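Local atomic coordinates of putative hydantoin racemase (PDB entry 3QVJ), a protein that racemises allantoin, interconverting its two enantiomers, and probably acts on other 5-monosubstituted hydantoins as well. Residues V2-I7 / G72-C77; V58-R63 / Q240-F245; A76-P81 / I123-L128; F112-T117 / A177-C182. All coordinates share one frame; numbering follows the deposited sequence.

From the N terminus, the chain first leaves strand 2-7 and returns to it at residues 72-77, where interaction 1 closes a loop of 64 residues within one parallel sheet. Interaction 2 starts inside that loop, on helix 48-68, but closes only at the C terminus, so the two cross; Ile62 and Val58 also pack directly on the sheet of interaction 1. Interaction 3 sets out from Ala76 and Cys77, where interaction 1 ends, and joins the first sheet's exit loop to helix 122-132. Interaction 4, in the second parallel sheet, crosses interaction 3 and touches it through Phe78. Both 3 and 4 nest inside the long loop closed by interaction 2.

Interaction 1 (V2-I7 / G72-C77); sequences VRIQVI and GHVIAC
Gln5 and Ile7 bind strand 72-75 through both their N-H and C=O groups, which makes strands 2-7 and 72-75 parallel neighbours at an axis distance of 4.7 Å. Gln5 N donates to Gly72 O and Gln5 O accepts from Val74 N; Ile7 N then donates to Val74 O, and Ile7 O takes Ala76 N at 2.8 Å, carrying the pairing just beyond the second strand.

A polar side-chain bond is added on the face of Gln5 and His73. With CG anti to the backbone N (chi1 -168°) and an extended chain, Gln5 brings OE1 to His73 ND1 at 2.8 Å. The acceptor lies in the imidazole plane, although amide and ring planes are 57° apart. Gln5 NE2 is bonded to Gln61 O, so both ends of the amide are held.

The other face is apolar. Val74 CG1 touches both Ile4 CG2, at 3.9 Å, and Val6 CG2, while Val74 CG2 meets Val6 CG1 at 3.8 Å.

Helix 203-216 packs on the face of Ile4 and Val74, and helix 48-68 on that of Ile7, His73 and Ile75; strands 31-36 and 94-96 flank the pair.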
loop_
_atom_site.group_PDB
_atom_site.type_symbol
_atom_site.label_atom_id
_atom_site.label_comp_id
_atom_site.label_asym_id
_atom_site.label_seq_id
_atom_site.Cartn_x
_atom_site.Cartn_y
_atom_site.Cartn_z
ATOM N N VAL A 2 8.075 4.616 40.155
ATOM C CA VAL A 2 7.623 4.982 38.808
ATOM C C VAL A 2 6.174 5.460 38.880
ATOM O O VAL A 2 5.299 4.745 39.371
ATOM C CB VAL A 2 7.752 3.802 37.806
ATOM C CG1 VAL A 2 7.204 4.187 36.428
ATOM C CG2 VAL A 2 9.206 3.343 37.693
ATOM N N ARG A 3 5.930 6.674 38.402
ATOM C CA ARG A 3 4.583 7.240 38.424
ATOM C C ARG A 3 4.030 7.408 37.008
ATOM O O ARG A 3 4.618 8.109 36.177
ATOM C CB ARG A 3 4.562 8.563 39.194
ATOM C CG ARG A 3 5.018 8.435 40.652
ATOM C CD ARG A 3 4.654 9.667 41.447
ATOM N NE ARG A 3 5.340 10.857 40.944
ATOM C CZ ARG A 3 4.832 12.084 40.971
ATOM N NH1 ARG A 3 3.619 12.305 41.466
ATOM N NH2 ARG A 3 5.537 13.093 40.489
ATOM N N ILE A 4 2.908 6.740 36.745
ATOM C CA ILE A 4 2.272 6.743 35.425
ATOM C C ILE A 4 0.886 7.388 35.481
ATOM O O ILE A 4 -0.018 6.876 36.148
ATOM C CB ILE A 4 2.160 5.305 34.837
ATOM C CG1 ILE A 4 3.548 4.671 34.710
ATOM C CG2 ILE A 4 1.442 5.321 33.476
ATOM C CD1 ILE A 4 3.532 3.221 34.271
ATOM N N GLN A 5 0.739 8.509 34.777
ATOM C CA GLN A 5 -0.539 9.207 34.667
ATOM C C GLN A 5 -1.417 8.538 33.608
ATOM O O GLN A 5 -1.120 8.603 32.410
ATOM C CB GLN A 5 -0.321 10.684 34.317
ATOM C CG GLN A 5 -1.582 11.547 34.478
ATOM C CD GLN A 5 -1.483 12.912 33.817
ATOM O OE1 GLN A 5 -0.854 13.071 32.764
ATOM N NE2 GLN A 5 -2.125 13.910 34.430
ATOM N N VAL A 6 -2.489 7.888 34.057
ATOM C CA VAL A 6 -3.430 7.246 33.152
ATOM C C VAL A 6 -4.627 8.173 32.961
ATOM O O VAL A 6 -5.427 8.389 33.883
ATOM C CB VAL A 6 -3.866 5.846 33.651
ATOM C CG1 VAL A 6 -4.808 5.180 32.643
ATOM C CG2 VAL A 6 -2.640 4.958 33.901
ATOM N N ILE A 7 -4.720 8.729 31.756
ATOM C CA ILE A 7 -5.702 9.756 31.440
ATOM C C ILE A 7 -6.899 9.164 30.715
ATOM O O ILE A 7 -6.785 8.712 29.568
ATOM C CB ILE A 7 -5.102 10.873 30.546
ATOM C CG1 ILE A 7 -3.803 11.429 31.146
ATOM C CG2 ILE A 7 -6.135 11.977 30.292
ATOM C CD1 ILE A 7 -3.060 12.366 30.224
ATOM N N GLY A 72 5.492 8.950 32.786
ATOM C CA GLY A 72 4.819 8.684 31.519
ATOM C C GLY A 72 3.313 8.803 31.614
ATOM O O GLY A 72 2.750 8.984 32.701
ATOM N N HIS A 73 2.662 8.701 30.461
ATOM C CA HIS A 73 1.235 8.929 30.357
ATOM C C HIS A 73 0.591 7.878 29.463
ATOM O O HIS A 73 1.195 7.424 28.487
ATOM C CB HIS A 73 0.960 10.305 29.752
ATOM C CG HIS A 73 1.832 11.402 30.285
ATOM N ND1 HIS A 73 1.386 12.322 31.208
ATOM C CD2 HIS A 73 3.110 11.745 29.998
ATOM C CE1 HIS A 73 2.352 13.182 31.472
ATOM N NE2 HIS A 73 3.413 12.849 30.758
ATOM N N VAL A 74 -0.636 7.491 29.798
ATOM C CA VAL A 74 -1.467 6.766 28.848
ATOM C C VAL A 74 -2.753 7.515 28.490
ATOM O O VAL A 74 -3.348 8.211 29.327
ATOM C CB VAL A 74 -1.647 5.228 29.174
ATOM C CG1 VAL A 74 -0.823 4.777 30.382
ATOM C CG2 VAL A 74 -3.112 4.782 29.256
ATOM N N ILE A 75 -3.126 7.422 27.218
ATOM C CA ILE A 75 -4.372 7.998 26.735
ATOM C C ILE A 75 -5.383 6.860 26.621
ATOM O O ILE A 75 -5.308 6.033 25.705
ATOM C CB ILE A 75 -4.164 8.750 25.412
ATOM C CG1 ILE A 75 -3.167 9.905 25.625
ATOM C CG2 ILE A 75 -5.500 9.265 24.868
ATOM C CD1 ILE A 75 -2.787 10.659 24.369
ATOM N N ALA A 76 -6.311 6.821 27.579
ATOM C CA ALA A 76 -7.209 5.682 27.755
ATOM C C ALA A 76 -8.565 5.806 27.040
ATOM O O ALA A 76 -9.610 5.450 27.594
ATOM C CB ALA A 76 -7.398 5.380 29.242
ATOM N N CYS A 77 -8.534 6.319 25.813
ATOM C CA CYS A 77 -9.660 6.197 24.887
ATOM C C CYS A 77 -9.155 5.518 23.619
ATOM O O CYS A 77 -8.057 5.815 23.156
ATOM C CB CYS A 77 -10.263 7.561 24.551
ATOM S SG CYS A 77 -11.315 7.577 23.070
#

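Interaction 2 (V58-R63 / Q240-F245); sequences VLEQIR and QSLNPF
Ser241, Leu242, Pro244 and Phe245 make a mixed polar and apolar contact between the C-terminal tail and one flank of helix 48-68, where Leu59, Glu60 and Arg63 receive them. The tail lies in the loop region that follows helix 203-216.

The polar centre of the contact is Glu60 OE2, which accepts the hydroxyl of Ser241 OG at 2.7 Å on the syn side, 23° out of the carboxylate plane. Glu60 turns to meet it by a bend at chi2 (78°). The same oxygen forms a salt bridge to Arg63 NH1 at 3.2 Å, one turn along the helix, so OE2 is gripped by two partners. Arg63 NH2 reaches Glu67 in a second salt bridge, which further fixes the guanidinium.

Helix 48-68 is the connection between strands 31-36 and 72-75 of the parallel sheet in this alpha/beta lobe, and the tail covers part of a helix that packs on the sheet through Val58 and Ile62. Leu242 lies across Glu60 at about a right angle, with CD2 3.5 Å from Glu60 OE2 and 4.1 Å from Leu59 CB; Leu59 and Leu242 both also pack on Phe49 of the second subunit.

The aliphatic part of Arg63 lies against the tail. Its CD approaches Ser241 O to 3.0 Å, and its CG is 3.6 Å from Pro244 CD. Phe245 CE2 comes within 3.8 Å of the same Arg63 CG. Arg63 O lies at the edge of the Phe245 ring, while Pro244 CG stands over one face and Arg66 makes a cation-pi contact with the ring.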
loop_
_atom_site.group_PDB
_atom_site.type_symbol
_atom_site.label_atom_id
_atom_site.label_comp_id
_atom_site.label_asym_id
_atom_site.label_seq_id
_atom_site.Cartn_x
_atom_site.Cartn_y
_atom_site.Cartn_z
ATOM N N VAL A 58 -7.109 15.836 27.216
ATOM C CA VAL A 58 -5.857 15.098 27.341
ATOM C C VAL A 58 -4.686 16.061 27.561
ATOM O O VAL A 58 -3.857 15.836 28.436
ATOM C CB VAL A 58 -5.592 14.205 26.095
ATOM C CG1 VAL A 58 -4.145 13.704 26.075
ATOM C CG2 VAL A 58 -6.568 13.033 26.059
ATOM N N LEU A 59 -4.632 17.132 26.772
ATOM C CA LEU A 59 -3.519 18.086 26.852
ATOM C C LEU A 59 -3.466 18.817 28.198
ATOM O O LEU A 59 -2.383 19.060 28.736
ATOM C CB LEU A 59 -3.564 19.081 25.689
ATOM C CG LEU A 59 -3.261 18.497 24.304
ATOM C CD1 LEU A 59 -3.435 19.550 23.218
ATOM C CD2 LEU A 59 -1.856 17.892 24.248
ATOM N N GLU A 60 -4.645 19.148 28.727
ATOM C CA GLU A 60 -4.786 19.759 30.044
ATOM C C GLU A 60 -4.185 18.861 31.126
ATOM O O GLU A 60 -3.454 19.336 32.003
ATOM C CB GLU A 60 -6.269 20.048 30.341
ATOM C CG GLU A 60 -6.494 21.106 31.415
ATOM C CD GLU A 60 -6.286 22.527 30.894
ATOM O OE1 GLU A 60 -7.254 23.101 30.331
ATOM O OE2 GLU A 60 -5.163 23.075 31.061
ATOM N N GLN A 61 -4.484 17.567 31.049
ATOM C CA GLN A 61 -3.952 16.595 32.004
ATOM C C GLN A 61 -2.462 16.292 31.789
ATOM O O GLN A 61 -1.732 16.106 32.764
ATOM C CB GLN A 61 -4.787 15.307 32.005
ATOM C CG GLN A 61 -6.179 15.456 32.636
ATOM C CD GLN A 61 -6.129 15.985 34.065
ATOM O OE1 GLN A 61 -5.556 15.362 34.952
ATOM N NE2 GLN A 61 -6.722 17.148 34.282
ATOM N N ILE A 62 -2.022 16.242 30.529
ATOM C CA ILE A 62 -0.594 16.098 30.212
ATOM C C ILE A 62 0.209 17.201 30.907
ATOM O O ILE A 62 1.224 16.924 31.550
ATOM C CB ILE A 62 -0.306 16.132 28.680
ATOM C CG1 ILE A 62 -0.930 14.923 27.957
ATOM C CG2 ILE A 62 1.211 16.234 28.409
ATOM C CD1 ILE A 62 -0.280 13.565 28.246
ATOM N N ARG A 63 -0.257 18.443 30.774
ATOM C CA ARG A 63 0.366 19.586 31.452
ATOM C C ARG A 63 0.449 19.363 32.968
ATOM O O ARG A 63 1.512 19.550 33.562
ATOM C CB ARG A 63 -0.398 20.877 31.154
ATOM C CG ARG A 63 0.234 22.120 31.771
ATOM C CD ARG A 63 -0.814 22.947 32.491
ATOM N NE ARG A 63 -1.126 22.386 33.800
ATOM C CZ ARG A 63 -2.328 22.401 34.369
ATOM N NH1 ARG A 63 -3.366 22.944 33.742
ATOM N NH2 ARG A 63 -2.493 21.858 35.567
ATOM N N GLN A 240 -5.044 29.131 27.504
ATOM C CA GLN A 240 -3.856 29.797 28.055
ATOM C C GLN A 240 -3.113 28.999 29.133
ATOM O O GLN A 240 -1.933 29.242 29.374
ATOM C CB GLN A 240 -4.175 31.226 28.538
ATOM C CG GLN A 240 -5.177 31.325 29.678
ATOM C CD GLN A 240 -5.612 32.762 29.950
ATOM O OE1 GLN A 240 -6.747 33.148 29.650
ATOM N NE2 GLN A 240 -4.708 33.560 30.511
ATOM N N SER A 241 -3.793 28.040 29.754
ATOM C CA SER A 241 -3.172 27.208 30.790
ATOM C C SER A 241 -2.369 26.017 30.243
ATOM O O SER A 241 -1.637 25.371 30.996
ATOM C CB SER A 241 -4.228 26.709 31.781
ATOM O OG SER A 241 -5.110 25.771 31.173
ATOM N N LEU A 242 -2.496 25.740 28.944
ATOM C CA LEU A 242 -1.980 24.490 28.363
ATOM C C LEU A 242 -0.460 24.328 28.310
ATOM O O LEU A 242 0.041 23.205 28.383
ATOM C CB LEU A 242 -2.576 24.240 26.971
ATOM C CG LEU A 242 -4.054 23.847 26.896
ATOM C CD1 LEU A 242 -4.501 23.719 25.448
ATOM C CD2 LEU A 242 -4.331 22.564 27.656
ATOM N N ASN A 243 0.273 25.429 28.173
ATOM C CA ASN A 243 1.725 25.351 28.026
ATOM C C ASN A 243 2.467 26.440 28.813
ATOM O O ASN A 243 3.039 27.357 28.218
ATOM C CB ASN A 243 2.109 25.372 26.535
ATOM C CG ASN A 243 3.562 24.977 26.285
ATOM O OD1 ASN A 243 4.233 24.406 27.151
ATOM N ND2 ASN A 243 4.051 25.281 25.088
ATOM N N PRO A 244 2.457 26.345 30.160
ATOM C CA PRO A 244 3.128 27.353 30.994
ATOM C C PRO A 244 4.655 27.245 30.956
ATOM O O PRO A 244 5.350 28.162 31.399
ATOM C CB PRO A 244 2.609 27.043 32.402
ATOM C CG PRO A 244 2.281 25.588 32.368
ATOM C CD PRO A 244 1.782 25.316 30.977
ATOM N N PHE A 245 5.157 26.131 30.425
ATOM C CA PHE A 245 6.587 25.853 30.350
ATOM C C PHE A 245 7.269 26.748 29.313
ATOM O O PHE A 245 8.403 26.497 28.898
ATOM C CB PHE A 245 6.816 24.371 30.026
ATOM C CG PHE A 245 5.918 23.433 30.795
ATOM C CD1 PHE A 245 6.197 23.108 32.121
ATOM C CD2 PHE A 245 4.790 22.881 30.196
ATOM C CE1 PHE A 245 5.366 22.242 32.837
ATOM C CE2 PHE A 245 3.952 22.019 30.904
ATOM C CZ PHE A 245 4.242 21.699 32.226
#

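Interaction 3 (A76-P81 / I123-L128); sequences ACFGDP and IIARHL
A type I beta turn from Cys77 to Asp80, in the loop between strand 72-75 and helix 83-89, presents Phe78, Gly79 and Asp80 to one face of helix 122-132. Asp80 N closes the turn on Cys77 O at 2.9 Å, and Gly79 N points almost straight at Cys77 SG, with an angle of 169° at the hydrogen and a distance of 3.4 Å.

The contact across the segments is one of van der Waals packing, carried on the helix by Ile124, Ala125 and Leu128. Leu128 brings the largest share. Its extended chain puts CD1 against the backbone of the turn, 3.3 Å from Phe78 O and 3.7 Å from Gly79 O, a methyl laid on two successive carbonyl oxygens. One turn earlier, Ile124 CG2 lies 4.1 Å from Gly79 CA.

Phe78 carries its CG anti to the backbone N (chi1 -162°), which swings the ring past the turn until CE2 is 4.1 Å from Ala125 CB. That methyl sits at the ring's edge, near its plane. The ring also packs on Ala98 and Met102 of helix 97-108 and on Val179. Asp80 ties the turn to helix 97-108 and to Tyr132: OD1 accepts Ala98 N, and OD2 accepts Glu99 N and Tyr132 OH.

The same helical segment also lies at a subunit interface, its His127 meeting His127 of the second subunit. A loop leaving the C-terminal end of a parallel strand and meeting elements of the other sheet's lobe is characteristic of the two-lobed alpha/beta fold of the Asp/Glu/hydantoin racemases, whose active site lies between the lobes.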
loop_
_atom_site.group_PDB
_atom_site.type_symbol
_atom_site.label_atom_id
_atom_site.label_comp_id
_atom_site.label_asym_id
_atom_site.label_seq_id
_atom_site.Cartn_x
_atom_site.Cartn_y
_atom_site.Cartn_z
ATOM N N ALA A 76 -6.311 6.821 27.579
ATOM C CA ALA A 76 -7.209 5.682 27.755
ATOM C C ALA A 76 -8.565 5.806 27.040
ATOM O O ALA A 76 -9.610 5.450 27.594
ATOM C CB ALA A 76 -7.398 5.380 29.242
ATOM N N CYS A 77 -8.534 6.319 25.813
ATOM C CA CYS A 77 -9.660 6.197 24.887
ATOM C C CYS A 77 -9.155 5.518 23.619
ATOM O O CYS A 77 -8.057 5.815 23.156
ATOM C CB CYS A 77 -10.263 7.561 24.551
ATOM S SG CYS A 77 -11.315 7.577 23.070
ATOM N N PHE A 78 -9.964 4.623 23.060
ATOM C CA PHE A 78 -9.557 3.805 21.909
ATOM C C PHE A 78 -9.373 4.583 20.594
ATOM O O PHE A 78 -8.933 4.016 19.586
ATOM C CB PHE A 78 -10.519 2.629 21.713
ATOM C CG PHE A 78 -9.963 1.522 20.850
ATOM C CD1 PHE A 78 -9.031 0.620 21.364
ATOM C CD2 PHE A 78 -10.385 1.369 19.527
ATOM C CE1 PHE A 78 -8.520 -0.407 20.574
ATOM C CE2 PHE A 78 -9.874 0.346 18.731
ATOM C CZ PHE A 78 -8.937 -0.543 19.254
ATOM N N GLY A 79 -9.701 5.871 20.601
ATOM C CA GLY A 79 -9.383 6.731 19.467
ATOM C C GLY A 79 -7.992 7.342 19.579
ATOM O O GLY A 79 -7.560 8.075 18.683
ATOM N N ASP A 80 -7.297 7.051 20.686
ATOM C CA ASP A 80 -6.019 7.694 21.026
ATOM C C ASP A 80 -6.031 9.210 20.747
ATOM O O ASP A 80 -5.102 9.735 20.122
ATOM C CB ASP A 80 -4.840 7.010 20.294
ATOM C CG ASP A 80 -4.674 5.532 20.674
ATOM O OD1 ASP A 80 -5.357 5.054 21.602
ATOM O OD2 ASP A 80 -3.847 4.842 20.035
ATOM N N PRO A 81 -7.081 9.926 21.216
ATOM C CA PRO A 81 -7.186 11.347 20.859
ATOM C C PRO A 81 -6.014 12.176 21.391
ATOM O O PRO A 81 -5.625 12.031 22.553
ATOM C CB PRO A 81 -8.499 11.786 21.527
ATOM C CG PRO A 81 -8.683 10.841 22.665
ATOM C CD PRO A 81 -8.112 9.527 22.194
ATOM N N ILE A 123 -14.786 3.461 11.643
ATOM C CA ILE A 123 -13.935 4.277 10.764
ATOM C C ILE A 123 -12.765 4.918 11.530
ATOM O O ILE A 123 -11.687 5.109 10.971
ATOM C CB ILE A 123 -14.756 5.353 9.963
ATOM C CG1 ILE A 123 -13.952 5.920 8.776
ATOM C CG2 ILE A 123 -15.241 6.482 10.877
ATOM C CD1 ILE A 123 -13.659 4.903 7.660
ATOM N N ILE A 124 -12.978 5.233 12.807
ATOM C CA ILE A 124 -11.907 5.768 13.652
ATOM C C ILE A 124 -10.851 4.684 13.876
ATOM O O ILE A 124 -9.659 4.937 13.729
ATOM C CB ILE A 124 -12.427 6.277 15.015
ATOM C CG1 ILE A 124 -13.565 7.292 14.826
ATOM C CG2 ILE A 124 -11.265 6.849 15.862
ATOM C CD1 ILE A 124 -13.132 8.736 14.861
ATOM N N ALA A 125 -11.304 3.478 14.217
ATOM C CA ALA A 125 -10.402 2.341 14.371
ATOM C C ALA A 125 -9.652 2.025 13.064
ATOM O O ALA A 125 -8.444 1.759 13.090
ATOM C CB ALA A 125 -11.151 1.127 14.876
ATOM N N ARG A 126 -10.361 2.085 11.933
ATOM C CA ARG A 126 -9.743 1.822 10.624
ATOM C C ARG A 126 -8.605 2.792 10.342
ATOM O O ARG A 126 -7.550 2.377 9.866
ATOM C CB ARG A 126 -10.757 1.880 9.477
ATOM C CG ARG A 126 -11.718 0.705 9.401
ATOM C CD ARG A 126 -12.613 0.801 8.153
ATOM N NE ARG A 126 -13.976 0.343 8.436
ATOM C CZ ARG A 126 -14.399 -0.916 8.300
ATOM N NH1 ARG A 126 -15.655 -1.228 8.597
ATOM N NH2 ARG A 126 -13.571 -1.864 7.864
ATOM N N HIS A 127 -8.827 4.074 10.645
ATOM C CA HIS A 127 -7.830 5.131 10.431
ATOM C C HIS A 127 -6.583 4.902 11.277
ATOM O O HIS A 127 -5.456 5.122 10.825
ATOM C CB HIS A 127 -8.410 6.515 10.752
ATOM C CG HIS A 127 -7.369 7.585 10.893
ATOM N ND1 HIS A 127 -6.839 7.955 12.111
ATOM C CD2 HIS A 127 -6.741 8.345 9.966
ATOM C CE1 HIS A 127 -5.942 8.907 11.929
ATOM N NE2 HIS A 127 -5.863 9.164 10.636
ATOM N N LEU A 128 -6.789 4.474 12.519
ATOM C CA LEU A 128 -5.662 4.164 13.402
ATOM C C LEU A 128 -4.861 2.959 12.907
ATOM O O LEU A 128 -3.633 2.946 13.001
ATOM C CB LEU A 128 -6.127 3.947 14.838
ATOM C CG LEU A 128 -6.669 5.185 15.563
ATOM C CD1 LEU A 128 -7.068 4.811 16.976
ATOM C CD2 LEU A 128 -5.658 6.333 15.581
#

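Interaction 4 (F112-T117 / A177-C182); sequences FSIVTT and AIVLGC
Phe112 reaches over to Ala177 and Val179 of the neighbouring parallel strand. Its CB starts beside the backbone, 3.5 Å from Ala177 O. With chi1 at 62°, CG lies between the backbone N and the carbonyl carbon, and the ring tilts obliquely toward Val179: CG is 3.9 Å from Val179 CG2, CD1 comes closest at 3.6 Å, and CE1 is still only 4.0 Å from that methyl. Ile114 CG1 touches the ring's edge in its plane, and Ala105 of helix 97-108 packs on the same side chain.

On the opposite face of the sheet from Phe112, Ile114 and Val179, Val115 CG2 and Ile178 CG2 meet at 3.9 Å, against helix 157-172. Between the faces, Ser113 and Val115 provide the backbone bonds. Val179 N donates nearly straight along the axis of the Ser113 carbonyl, at 2.7 Å to its O. Gly181 N meets Val115 O from 39° above the carbonyl plane.

Nearby, a water bonded to Thr117 OG1 donates to Gly181 O, bridging the diverging chains. Inner parallel strands with helices on both faces, their C-terminal loops probably facing the cleft between the lobes, are typical of the second alpha/beta lobe of Asp/Glu/hydantoin racemases.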
loop_
_atom_site.group_PDB
_atom_site.type_symbol
_atom_site.label_atom_id
_atom_site.label_comp_id
_atom_site.label_asym_id
_atom_site.label_seq_id
_atom_site.Cartn_x
_atom_site.Cartn_y
_atom_site.Cartn_z
ATOM N N PHE A 112 -5.598 -10.146 14.172
ATOM C CA PHE A 112 -6.551 -9.921 15.244
ATOM C C PHE A 112 -7.876 -9.374 14.720
ATOM O O PHE A 112 -7.962 -8.884 13.595
ATOM C CB PHE A 112 -5.958 -8.995 16.320
ATOM C CG PHE A 112 -5.611 -7.604 15.823
ATOM C CD1 PHE A 112 -6.560 -6.582 15.835
ATOM C CD2 PHE A 112 -4.324 -7.316 15.363
ATOM C CE1 PHE A 112 -6.241 -5.296 15.390
ATOM C CE2 PHE A 112 -3.992 -6.035 14.913
ATOM C CZ PHE A 112 -4.954 -5.022 14.924
ATOM N N SER A 113 -8.908 -9.483 15.543
ATOM C CA SER A 113 -10.171 -8.809 15.283
ATOM C C SER A 113 -10.427 -7.751 16.343
ATOM O O SER A 113 -10.034 -7.915 17.502
ATOM C CB SER A 113 -11.322 -9.816 15.258
ATOM O OG SER A 113 -11.175 -10.716 14.175
ATOM N N ILE A 114 -11.093 -6.672 15.945
ATOM C CA ILE A 114 -11.495 -5.622 16.879
ATOM C C ILE A 114 -12.982 -5.731 17.219
ATOM O O ILE A 114 -13.825 -5.934 16.333
ATOM C CB ILE A 114 -11.155 -4.200 16.329
ATOM C CG1 ILE A 114 -9.639 -4.068 16.118
ATOM C CG2 ILE A 114 -11.682 -3.096 17.269
ATOM C CD1 ILE A 114 -9.200 -2.775 15.435
ATOM N N VAL A 115 -13.288 -5.618 18.508
ATOM C CA VAL A 115 -14.673 -5.548 18.977
ATOM C C VAL A 115 -14.863 -4.212 19.687
ATOM O O VAL A 115 -14.296 -3.982 20.759
ATOM C CB VAL A 115 -15.034 -6.727 19.911
ATOM C CG1 VAL A 115 -16.499 -6.627 20.364
ATOM C CG2 VAL A 115 -14.784 -8.059 19.211
ATOM N N THR A 116 -15.636 -3.326 19.067
ATOM C CA THR A 116 -15.809 -1.966 19.568
ATOM C C THR A 116 -17.282 -1.657 19.914
ATOM O O THR A 116 -18.110 -2.567 20.001
ATOM C CB THR A 116 -15.167 -0.915 18.604
ATOM O OG1 THR A 116 -15.107 0.367 19.252
ATOM C CG2 THR A 116 -15.937 -0.796 17.294
ATOM N N THR A 117 -17.599 -0.380 20.108
ATOM C CA THR A 117 -18.910 0.019 20.631
ATOM C C THR A 117 -19.947 0.295 19.535
ATOM O O THR A 117 -20.735 -0.583 19.183
ATOM C CB THR A 117 -18.774 1.231 21.560
ATOM O OG1 THR A 117 -17.978 2.229 20.910
ATOM C CG2 THR A 117 -18.091 0.827 22.865
ATOM N N ALA A 177 -6.669 -13.624 17.754
ATOM C CA ALA A 177 -6.759 -12.768 18.941
ATOM C C ALA A 177 -7.807 -11.672 18.788
ATOM O O ALA A 177 -8.197 -11.316 17.679
ATOM C CB ALA A 177 -5.399 -12.151 19.268
ATOM N N ILE A 178 -8.247 -11.140 19.924
ATOM C CA ILE A 178 -9.193 -10.037 19.952
ATOM C C ILE A 178 -8.554 -8.795 20.564
ATOM O O ILE A 178 -7.884 -8.866 21.597
ATOM C CB ILE A 178 -10.477 -10.389 20.764
ATOM C CG1 ILE A 178 -11.187 -11.637 20.208
ATOM C CG2 ILE A 178 -11.417 -9.175 20.867
ATOM C CD1 ILE A 178 -11.780 -11.501 18.797
ATOM N N VAL A 179 -8.766 -7.657 19.914
ATOM C CA VAL A 179 -8.458 -6.370 20.506
ATOM C C VAL A 179 -9.767 -5.712 20.950
ATOM O O VAL A 179 -10.662 -5.486 20.132
ATOM C CB VAL A 179 -7.686 -5.458 19.519
ATOM C CG1 VAL A 179 -7.677 -4.004 19.995
ATOM C CG2 VAL A 179 -6.253 -5.962 19.339
ATOM N N LEU A 180 -9.880 -5.423 22.247
ATOM C CA LEU A 180 -11.049 -4.700 22.770
ATOM C C LEU A 180 -10.965 -3.231 22.377
ATOM O O LEU A 180 -9.938 -2.582 22.592
ATOM C CB LEU A 180 -11.170 -4.857 24.289
ATOM C CG LEU A 180 -11.245 -6.295 24.822
ATOM C CD1 LEU A 180 -11.111 -6.319 26.342
ATOM C CD2 LEU A 180 -12.521 -6.996 24.376
ATOM N N GLY A 181 -12.042 -2.721 21.785
ATOM C CA GLY A 181 -12.045 -1.389 21.191
ATOM C C GLY A 181 -12.627 -0.291 22.062
ATOM O O GLY A 181 -13.160 0.694 21.553
ATOM N N CYS A 182 -12.520 -0.453 23.376
ATOM C CA CYS A 182 -13.045 0.539 24.309
ATOM C C CYS A 182 -12.361 0.434 25.660
ATOM O O CYS A 182 -12.181 -0.666 26.185
ATOM C CB CYS A 182 -14.557 0.366 24.485
ATOM S SG CYS A 182 -15.312 1.660 25.485
HETATM O O HOH W 1 -15.417 2.836 21.627
#